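Local coordinates for archease, possible chaperone (Thermotoga maritima, PDB 1J5U), which binds calcium and probably activates the tRNA-splicing ligase RtcB by promoting its guanylylation, at residues 108-120 against 124-136. Residues are numbered along the deposited sequence; the frame is centred on the assembly and turned at random.
Sequences GTEIKALTYHLLK and DGDVLKTKVVFDT. With CA (calcium ion), chain B.
Leu-114 and Phe-134 meet as a non-hydrogen-bonded pair of the antiparallel hairpin formed by strands 113-124 and 127-135. CD1 of Leu-114 sits over one face of the Phe-134 ring, 3.9 Å from its centroid, in a CH-pi contact. CG of Leu-114 is anti to its backbone N (chi1 168°), which, with chi2 64°, places CD1 over the face, offset toward the rim. Ile-111 CD1 lies over the opposite face toward the rim, and Ile-111 CG2 meets CD2 of Phe-134 obliquely at 3.6 Å. Leu-114 CD1 also touches CB of Val-132. Helices 32-47 and 66-81 pack against this apolar side, through contacts to Ile-111, Leu-114 and Val-132.

Two donors of Thr-115 converge on Val-133 O. Its backbone N approaches nearly end-on to the carbonyl. Thr-115 OG1 reaches Val-133 O from above the carbonyl plane, at 2.8 Å. OG1 also accepts from His-117 N, closing an ST turn. Beyond the turn, the strands separate and water 3 bridges Thr-115 O and His-117 O to Val-133 N. Direct contact resumes where Lys-120 N donates to the side-chain hydroxyl Thr-130 OG1 at 2.9 Å. The same hydroxyl donates to Lys-131 O.

At the other end, Lys-112 and Ala-113 both face Asp-135 in a classic beta bulge. Asp-135 O takes a 2.8 Å bond from Lys-112 N and a weak one from Ala-113 N. The extended Lys-112 chain runs along the C-terminus, and NZ makes a salt bridge to the terminal carboxylate, with a weak hydrogen bond to Thr-136 OXT. Thr-136 OXT binds calcium at 2.5 Å. Asp-135 OD1 binds it at 2.4 Å. His-19 O, Asp-22 OD2 and three waters complete the site.

The hairpin thus joins an apolar core to a calcium site built partly from the chain terminus. Calcium and Lys-112 probably share in offsetting the negative charge gathered there.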
ATOM      1  N   GLY A 108       4.834  11.837  -9.150  1.00 37.24           N
ATOM      2  CA  GLY A 108       3.706  12.020  -8.266  1.00 35.10           C
ATOM      3  C   GLY A 108       4.096  12.287  -6.838  1.00 33.88           C
ATOM      4  O   GLY A 108       5.178  12.800  -6.555  1.00 35.78           O
ATOM      5  N   THR A 109       3.209  11.915  -5.931  1.00 30.79           N
ATOM      6  CA  THR A 109       3.425  12.127  -4.515  1.00 30.34           C
ATOM      7  C   THR A 109       4.072  10.909  -3.886  1.00 29.01           C
ATOM      8  O   THR A 109       3.501   9.819  -3.918  1.00 29.72           O
ATOM      9  CB  THR A 109       2.086  12.380  -3.798  1.00 30.53           C
ATOM     10  OG1 THR A 109       1.241  13.186  -4.630  1.00 34.00           O
ATOM     11  CG2 THR A 109       2.321  13.090  -2.484  1.00 32.27           C
ATOM     12  N   GLU A 110       5.248  11.097  -3.302  1.00 28.00           N
ATOM     13  CA  GLU A 110       5.963  10.006  -2.646  1.00 27.80           C
ATOM     14  C   GLU A 110       5.246   9.581  -1.366  1.00 25.80           C
ATOM     15  O   GLU A 110       5.006  10.406  -0.490  1.00 24.38           O
ATOM     16  CB  GLU A 110       7.378  10.448  -2.287  1.00 31.44           C
ATOM     17  CG  GLU A 110       8.145  11.105  -3.435  1.00 37.62           C
ATOM     18  CD  GLU A 110       8.080  12.630  -3.390  1.00 42.03           C
ATOM     19  OE1 GLU A 110       6.966  13.198  -3.531  1.00 41.65           O
ATOM     20  OE2 GLU A 110       9.152  13.258  -3.196  1.00 43.38           O
ATOM     21  N   ILE A 111       4.898   8.303  -1.252  1.00 23.33           N
ATOM     22  CA  ILE A 111       4.239   7.828  -0.050  1.00 21.24           C
ATOM     23  C   ILE A 111       5.304   7.284   0.890  1.00 22.05           C
ATOM     24  O   ILE A 111       6.096   6.412   0.509  1.00 22.06           O
ATOM     25  CB  ILE A 111       3.190   6.729  -0.373  1.00 22.26           C
ATOM     26  CG1 ILE A 111       1.993   7.358  -1.091  1.00 21.70           C
ATOM     27  CG2 ILE A 111       2.744   6.033   0.903  1.00 21.17           C
ATOM     28  CD1 ILE A 111       0.922   6.355  -1.552  1.00 26.28           C
ATOM     29  N   LYS A 112       5.321   7.809   2.114  1.00 20.91           N
ATOM     30  CA  LYS A 112       6.289   7.412   3.127  1.00 22.24           C
ATOM     31  C   LYS A 112       5.918   6.148   3.888  1.00 22.71           C
ATOM     32  O   LYS A 112       6.788   5.371   4.299  1.00 22.20           O
ATOM     33  CB  LYS A 112       6.469   8.535   4.153  1.00 23.92           C
ATOM     34  CG  LYS A 112       7.062   9.822   3.602  1.00 27.93           C
ATOM     35  CD  LYS A 112       7.183  10.855   4.712  1.00 29.11           C
ATOM     36  CE  LYS A 112       7.638  12.203   4.178  1.00 32.26           C
ATOM     37  NZ  LYS A 112       7.476  13.257   5.230  1.00 32.72           N
ATOM     38  N   ALA A 113       4.626   5.955   4.112  1.00 20.56           N
ATOM     39  CA  ALA A 113       4.194   4.792   4.854  1.00 20.69           C
ATOM     40  C   ALA A 113       2.685   4.660   4.927  1.00 19.49           C
ATOM     41  O   ALA A 113       1.946   5.638   4.732  1.00 18.15           O
ATOM     42  CB  ALA A 113       4.728   4.877   6.297  1.00 20.07           C
ATOM     43  N   LEU A 114       2.250   3.436   5.209  1.00 16.21           N
ATOM     44  CA  LEU A 114       0.851   3.183   5.472  1.00 17.37           C
ATOM     45  C   LEU A 114       0.851   3.291   6.998  1.00 17.72           C
ATOM     46  O   LEU A 114       1.719   2.707   7.657  1.00 15.71           O
ATOM     47  CB  LEU A 114       0.437   1.763   5.074  1.00 15.16           C
ATOM     48  CG  LEU A 114      -0.949   1.366   5.594  1.00 16.72           C
ATOM     49  CD1 LEU A 114      -2.046   2.255   4.963  1.00 13.42           C
ATOM     50  CD2 LEU A 114      -1.195  -0.101   5.239  1.00 12.62           C
ATOM     51  N   THR A 115      -0.095   4.045   7.557  1.00 18.36           N
ATOM     52  CA  THR A 115      -0.198   4.193   9.006  1.00 18.28           C
ATOM     53  C   THR A 115      -1.260   3.250   9.543  1.00 18.66           C
ATOM     54  O   THR A 115      -1.949   2.554   8.781  1.00 17.42           O
ATOM     55  CB  THR A 115      -0.628   5.630   9.400  1.00 17.45           C
ATOM     56  OG1 THR A 115      -1.994   5.836   9.004  1.00 15.07           O
ATOM     57  CG2 THR A 115       0.252   6.665   8.715  1.00 16.38           C
ATOM     58  N   TYR A 116      -1.416   3.236  10.861  1.00 17.83           N
ATOM     59  CA  TYR A 116      -2.455   2.424  11.464  1.00 20.61           C
ATOM     60  C   TYR A 116      -3.743   3.236  11.608  1.00 20.01           C
ATOM     61  O   TYR A 116      -4.757   2.718  12.057  1.00 19.01           O
ATOM     62  CB  TYR A 116      -2.033   1.922  12.849  1.00 23.85           C
ATOM     63  CG  TYR A 116      -1.356   0.574  12.830  1.00 26.58           C
ATOM     64  CD1 TYR A 116       0.015   0.454  13.056  1.00 27.32           C
ATOM     65  CD2 TYR A 116      -2.091  -0.586  12.581  1.00 27.90           C
ATOM     66  CE1 TYR A 116       0.639  -0.793  13.033  1.00 29.55           C
ATOM     67  CE2 TYR A 116      -1.479  -1.833  12.550  1.00 28.64           C
ATOM     68  CZ  TYR A 116      -0.114  -1.930  12.776  1.00 29.74           C
ATOM     69  OH  TYR A 116       0.494  -3.168  12.732  1.00 29.65           O
ATOM     70  N   HIS A 117      -3.704   4.503  11.205  1.00 21.67           N
ATOM     71  CA  HIS A 117      -4.884   5.379  11.325  1.00 21.78           C
ATOM     72  C   HIS A 117      -6.093   4.829  10.594  1.00 20.08           C
ATOM     73  O   HIS A 117      -6.035   4.620   9.386  1.00 19.99           O
ATOM     74  CB  HIS A 117      -4.604   6.773  10.752  1.00 23.41           C
ATOM     75  CG  HIS A 117      -3.540   7.537  11.475  1.00 28.80           C
ATOM     76  ND1 HIS A 117      -3.626   7.848  12.817  1.00 31.17           N
ATOM     77  CD2 HIS A 117      -2.376   8.073  11.036  1.00 27.82           C
ATOM     78  CE1 HIS A 117      -2.560   8.542  13.173  1.00 31.25           C
ATOM     79  NE2 HIS A 117      -1.786   8.691  12.112  1.00 30.72           N
ATOM     80  N   LEU A 118      -7.179   4.611  11.329  1.00 19.54           N
ATOM     81  CA  LEU A 118      -8.425   4.113  10.761  1.00 19.59           C
ATOM     82  C   LEU A 118      -8.321   2.753  10.051  1.00 19.57           C
ATOM     83  O   LEU A 118      -9.238   2.368   9.329  1.00 17.75           O
ATOM     84  CB  LEU A 118      -8.996   5.161   9.783  1.00 19.95           C
ATOM     85  CG  LEU A 118      -9.174   6.567  10.403  1.00 21.52           C
ATOM     86  CD1 LEU A 118      -9.658   7.580   9.343  1.00 19.71           C
ATOM     87  CD2 LEU A 118     -10.157   6.477  11.576  1.00 18.83           C
ATOM     88  N   LEU A 119      -7.215   2.045  10.233  1.00 18.43           N
ATOM     89  CA  LEU A 119      -7.044   0.730   9.600  1.00 18.45           C
ATOM     90  C   LEU A 119      -7.863  -0.277  10.404  1.00 19.65           C
ATOM     91  O   LEU A 119      -7.510  -0.591  11.538  1.00 21.25           O
ATOM     92  CB  LEU A 119      -5.564   0.325   9.617  1.00 19.04           C
ATOM     93  CG  LEU A 119      -5.188  -0.924   8.810  1.00 17.68           C
ATOM     94  CD1 LEU A 119      -5.761  -0.804   7.371  1.00 16.98           C
ATOM     95  CD2 LEU A 119      -3.661  -1.072   8.781  1.00 17.64           C
ATOM     96  N   LYS A 120      -8.965  -0.757   9.830  1.00 19.33           N
ATOM     97  CA  LYS A 120      -9.856  -1.717  10.491  1.00 21.51           C
ATOM     98  C   LYS A 120     -10.730  -2.403   9.438  1.00 21.19           C
ATOM     99  O   LYS A 120     -11.568  -1.753   8.805  1.00 18.72           O
ATOM    100  CB  LYS A 120     -10.773  -0.994  11.497  1.00 24.50           C
ATOM    101  CG  LYS A 120     -11.780  -1.878  12.228  1.00 27.43           C
ATOM    102  CD  LYS A 120     -12.829  -0.997  12.936  1.00 32.37           C
ATOM    103  CE  LYS A 120     -13.719  -1.770  13.926  1.00 35.95           C
ATOM    104  NZ  LYS A 120     -14.629  -2.774  13.273  1.00 39.17           N
ATOM    105  N   ASP A 124     -19.242  -6.648   5.217  1.00 32.39           N
ATOM    106  CA  ASP A 124     -20.596  -6.231   4.872  1.00 36.06           C
ATOM    107  C   ASP A 124     -21.031  -7.162   3.749  1.00 36.75           C
ATOM    108  O   ASP A 124     -20.780  -6.889   2.576  1.00 38.04           O
ATOM    109  CB  ASP A 124     -20.584  -4.784   4.373  1.00 37.91           C
ATOM    110  CG  ASP A 124     -21.976  -4.237   4.119  1.00 42.48           C
ATOM    111  OD1 ASP A 124     -22.914  -5.042   3.897  1.00 43.53           O
ATOM    112  OD2 ASP A 124     -22.126  -2.993   4.122  1.00 43.30           O
ATOM    113  N   GLY A 125     -21.666  -8.269   4.109  1.00 36.44           N
ATOM    114  CA  GLY A 125     -22.083  -9.217   3.101  1.00 35.80           C
ATOM    115  C   GLY A 125     -20.845  -9.846   2.484  1.00 36.57           C
ATOM    116  O   GLY A 125     -20.012 -10.426   3.185  1.00 35.38           O
ATOM    117  N   ASP A 126     -20.723  -9.722   1.169  1.00 34.87           N
ATOM    118  CA  ASP A 126     -19.581 -10.274   0.448  1.00 35.56           C
ATOM    119  C   ASP A 126     -18.389  -9.306   0.467  1.00 32.34           C
ATOM    120  O   ASP A 126     -17.284  -9.671   0.074  1.00 31.71           O
ATOM    121  CB  ASP A 126     -19.960 -10.530  -1.018  1.00 38.27           C
ATOM    122  CG  ASP A 126     -20.995 -11.637  -1.182  1.00 42.09           C
ATOM    123  OD1 ASP A 126     -22.006 -11.648  -0.443  1.00 45.28           O
ATOM    124  OD2 ASP A 126     -20.797 -12.492  -2.072  1.00 44.38           O
ATOM    125  N   VAL A 127     -18.621  -8.084   0.928  1.00 30.07           N
ATOM    126  CA  VAL A 127     -17.584  -7.063   0.925  1.00 27.92           C
ATOM    127  C   VAL A 127     -16.747  -6.885   2.184  1.00 26.32           C
ATOM    128  O   VAL A 127     -17.262  -6.783   3.296  1.00 26.96           O
ATOM    129  CB  VAL A 127     -18.187  -5.687   0.547  1.00 29.45           C
ATOM    130  CG1 VAL A 127     -17.071  -4.648   0.373  1.00 30.80           C
ATOM    131  CG2 VAL A 127     -19.009  -5.815  -0.744  1.00 30.15           C
ATOM    132  N   LEU A 128     -15.439  -6.857   1.978  1.00 23.33           N
ATOM    133  CA  LEU A 128     -14.482  -6.620   3.037  1.00 21.72           C
ATOM    134  C   LEU A 128     -13.951  -5.226   2.709  1.00 20.54           C
ATOM    135  O   LEU A 128     -13.549  -4.971   1.577  1.00 19.28           O
ATOM    136  CB  LEU A 128     -13.350  -7.650   2.970  1.00 21.87           C
ATOM    137  CG  LEU A 128     -12.415  -7.627   4.176  1.00 24.34           C
ATOM    138  CD1 LEU A 128     -13.221  -7.964   5.446  1.00 25.03           C
ATOM    139  CD2 LEU A 128     -11.277  -8.648   3.972  1.00 23.48           C
ATOM    140  N   LYS A 129     -13.951  -4.319   3.675  1.00 18.52           N
ATOM    141  CA  LYS A 129     -13.477  -2.973   3.410  1.00 20.15           C
ATOM    142  C   LYS A 129     -12.783  -2.311   4.593  1.00 19.51           C
ATOM    143  O   LYS A 129     -12.884  -2.770   5.729  1.00 19.33           O
ATOM    144  CB  LYS A 129     -14.638  -2.080   2.962  1.00 20.81           C
ATOM    145  CG  LYS A 129     -15.710  -1.873   4.023  1.00 25.81           C
ATOM    146  CD  LYS A 129     -16.888  -1.038   3.497  1.00 29.25           C
ATOM    147  CE  LYS A 129     -17.980  -0.908   4.565  1.00 32.71           C
ATOM    148  NZ  LYS A 129     -19.299  -0.475   4.005  1.00 35.05           N
ATOM    149  N   THR A 130     -12.056  -1.240   4.298  1.00 18.83           N
ATOM    150  CA  THR A 130     -11.376  -0.454   5.323  1.00 17.96           C
ATOM    151  C   THR A 130     -10.844   0.826   4.735  1.00 18.04           C
ATOM    152  O   THR A 130     -10.685   0.950   3.518  1.00 16.26           O
ATOM    153  CB  THR A 130     -10.167  -1.191   5.951  1.00 17.55           C
ATOM    154  OG1 THR A 130      -9.624  -0.389   7.005  1.00 17.88           O
ATOM    155  CG2 THR A 130      -9.057  -1.426   4.916  1.00 16.38           C
ATOM    156  N   LYS A 131     -10.606   1.799   5.606  1.00 16.71           N
ATOM    157  CA  LYS A 131      -9.977   3.018   5.166  1.00 18.22           C
ATOM    158  C   LYS A 131      -8.481   2.682   5.268  1.00 16.89           C
ATOM    159  O   LYS A 131      -8.093   1.791   6.022  1.00 17.58           O
ATOM    160  CB  LYS A 131     -10.314   4.183   6.113  1.00 21.87           C
ATOM    161  CG  LYS A 131     -11.269   5.232   5.511  1.00 27.86           C
ATOM    162  CD  LYS A 131     -11.634   6.302   6.528  1.00 31.99           C
ATOM    163  CE  LYS A 131     -12.427   7.430   5.897  1.00 32.14           C
ATOM    164  NZ  LYS A 131     -13.542   6.895   5.069  1.00 34.60           N
ATOM    165  N   VAL A 132      -7.658   3.363   4.479  1.00 14.92           N
ATOM    166  CA  VAL A 132      -6.216   3.211   4.552  1.00 15.27           C
ATOM    167  C   VAL A 132      -5.713   4.640   4.516  1.00 16.45           C
ATOM    168  O   VAL A 132      -6.087   5.437   3.624  1.00 14.84           O
ATOM    169  CB  VAL A 132      -5.593   2.401   3.374  1.00 14.34           C
ATOM    170  CG1 VAL A 132      -5.842   0.898   3.603  1.00 14.64           C
ATOM    171  CG2 VAL A 132      -6.173   2.854   2.032  1.00 14.72           C
ATOM    172  N   VAL A 133      -4.880   4.967   5.493  1.00 14.58           N
ATOM    173  CA  VAL A 133      -4.342   6.319   5.606  1.00 14.61           C
ATOM    174  C   VAL A 133      -2.833   6.286   5.490  1.00 15.29           C
ATOM    175  O   VAL A 133      -2.147   5.549   6.228  1.00 15.03           O
ATOM    176  CB  VAL A 133      -4.762   6.945   6.955  1.00 13.71           C
ATOM    177  CG1 VAL A 133      -4.055   8.306   7.168  1.00 14.47           C
ATOM    178  CG2 VAL A 133      -6.277   7.113   6.982  1.00 13.01           C
ATOM    179  N   PHE A 134      -2.325   7.070   4.548  1.00 15.12           N
ATOM    180  CA  PHE A 134      -0.903   7.135   4.294  1.00 15.83           C
ATOM    181  C   PHE A 134      -0.280   8.455   4.715  1.00 18.95           C
ATOM    182  O   PHE A 134      -0.930   9.510   4.750  1.00 17.09           O
ATOM    183  CB  PHE A 134      -0.606   6.924   2.805  1.00 16.41           C
ATOM    184  CG  PHE A 134      -1.097   5.618   2.270  1.00 17.20           C
ATOM    185  CD1 PHE A 134      -2.426   5.478   1.862  1.00 17.10           C
ATOM    186  CD2 PHE A 134      -0.233   4.531   2.165  1.00 18.24           C
ATOM    187  CE1 PHE A 134      -2.885   4.268   1.348  1.00 18.98           C
ATOM    188  CE2 PHE A 134      -0.676   3.310   1.648  1.00 19.16           C
ATOM    189  CZ  PHE A 134      -2.003   3.180   1.238  1.00 18.20           C
ATOM    190  N   ASP A 135       1.008   8.356   5.010  1.00 20.09           N
ATOM    191  CA  ASP A 135       1.834   9.471   5.421  1.00 20.44           C
ATOM    192  C   ASP A 135       2.656   9.887   4.190  1.00 21.85           C
ATOM    193  O   ASP A 135       3.206   9.035   3.496  1.00 20.12           O
ATOM    194  CB  ASP A 135       2.732   9.004   6.579  1.00 21.24           C
ATOM    195  CG  ASP A 135       3.669  10.088   7.067  1.00 25.68           C
ATOM    196  OD1 ASP A 135       3.290  11.256   6.961  1.00 23.81           O
ATOM    197  OD2 ASP A 135       4.764   9.775   7.562  1.00 26.20           O
ATOM    198  N   THR A 136       2.693  11.185   3.887  1.00 22.19           N
ATOM    199  CA  THR A 136       3.480  11.677   2.758  1.00 22.07           C
ATOM    200  C   THR A 136       4.448  12.756   3.247  1.00 22.64           C
ATOM    201  O   THR A 136       5.243  13.263   2.436  1.00 24.29           O
ATOM    202  CB  THR A 136       2.602  12.281   1.624  1.00 21.06           C
ATOM    203  OG1 THR A 136       1.860  13.395   2.130  1.00 21.76           O
ATOM    204  CG2 THR A 136       1.616  11.241   1.080  1.00 20.75           C
ATOM    205  OXT THR A 136       4.415  13.064   4.444  1.00 22.60           O
TER
HETATM  206 CA    CA B 301       3.473  13.639   6.703  1.00 26.20          CA
HETATM  207  O   HOH W   1       6.316  12.564   0.321  1.00 32.11           O
HETATM  208  O   HOH W   2       5.193  15.696   5.660  1.00 45.68           O
HETATM  209  O   HOH W   3      -4.584   3.274   7.612  1.00 13.66           O
HETATM  210  O   HOH W   4     -12.236   0.997   8.276  1.00 29.54           O
HETATM  211  O   HOH W   5       2.139  16.033   6.482  1.00 31.84           O
HETATM  212  O   HOH W   6       4.746  14.705   8.950  1.00 37.84           O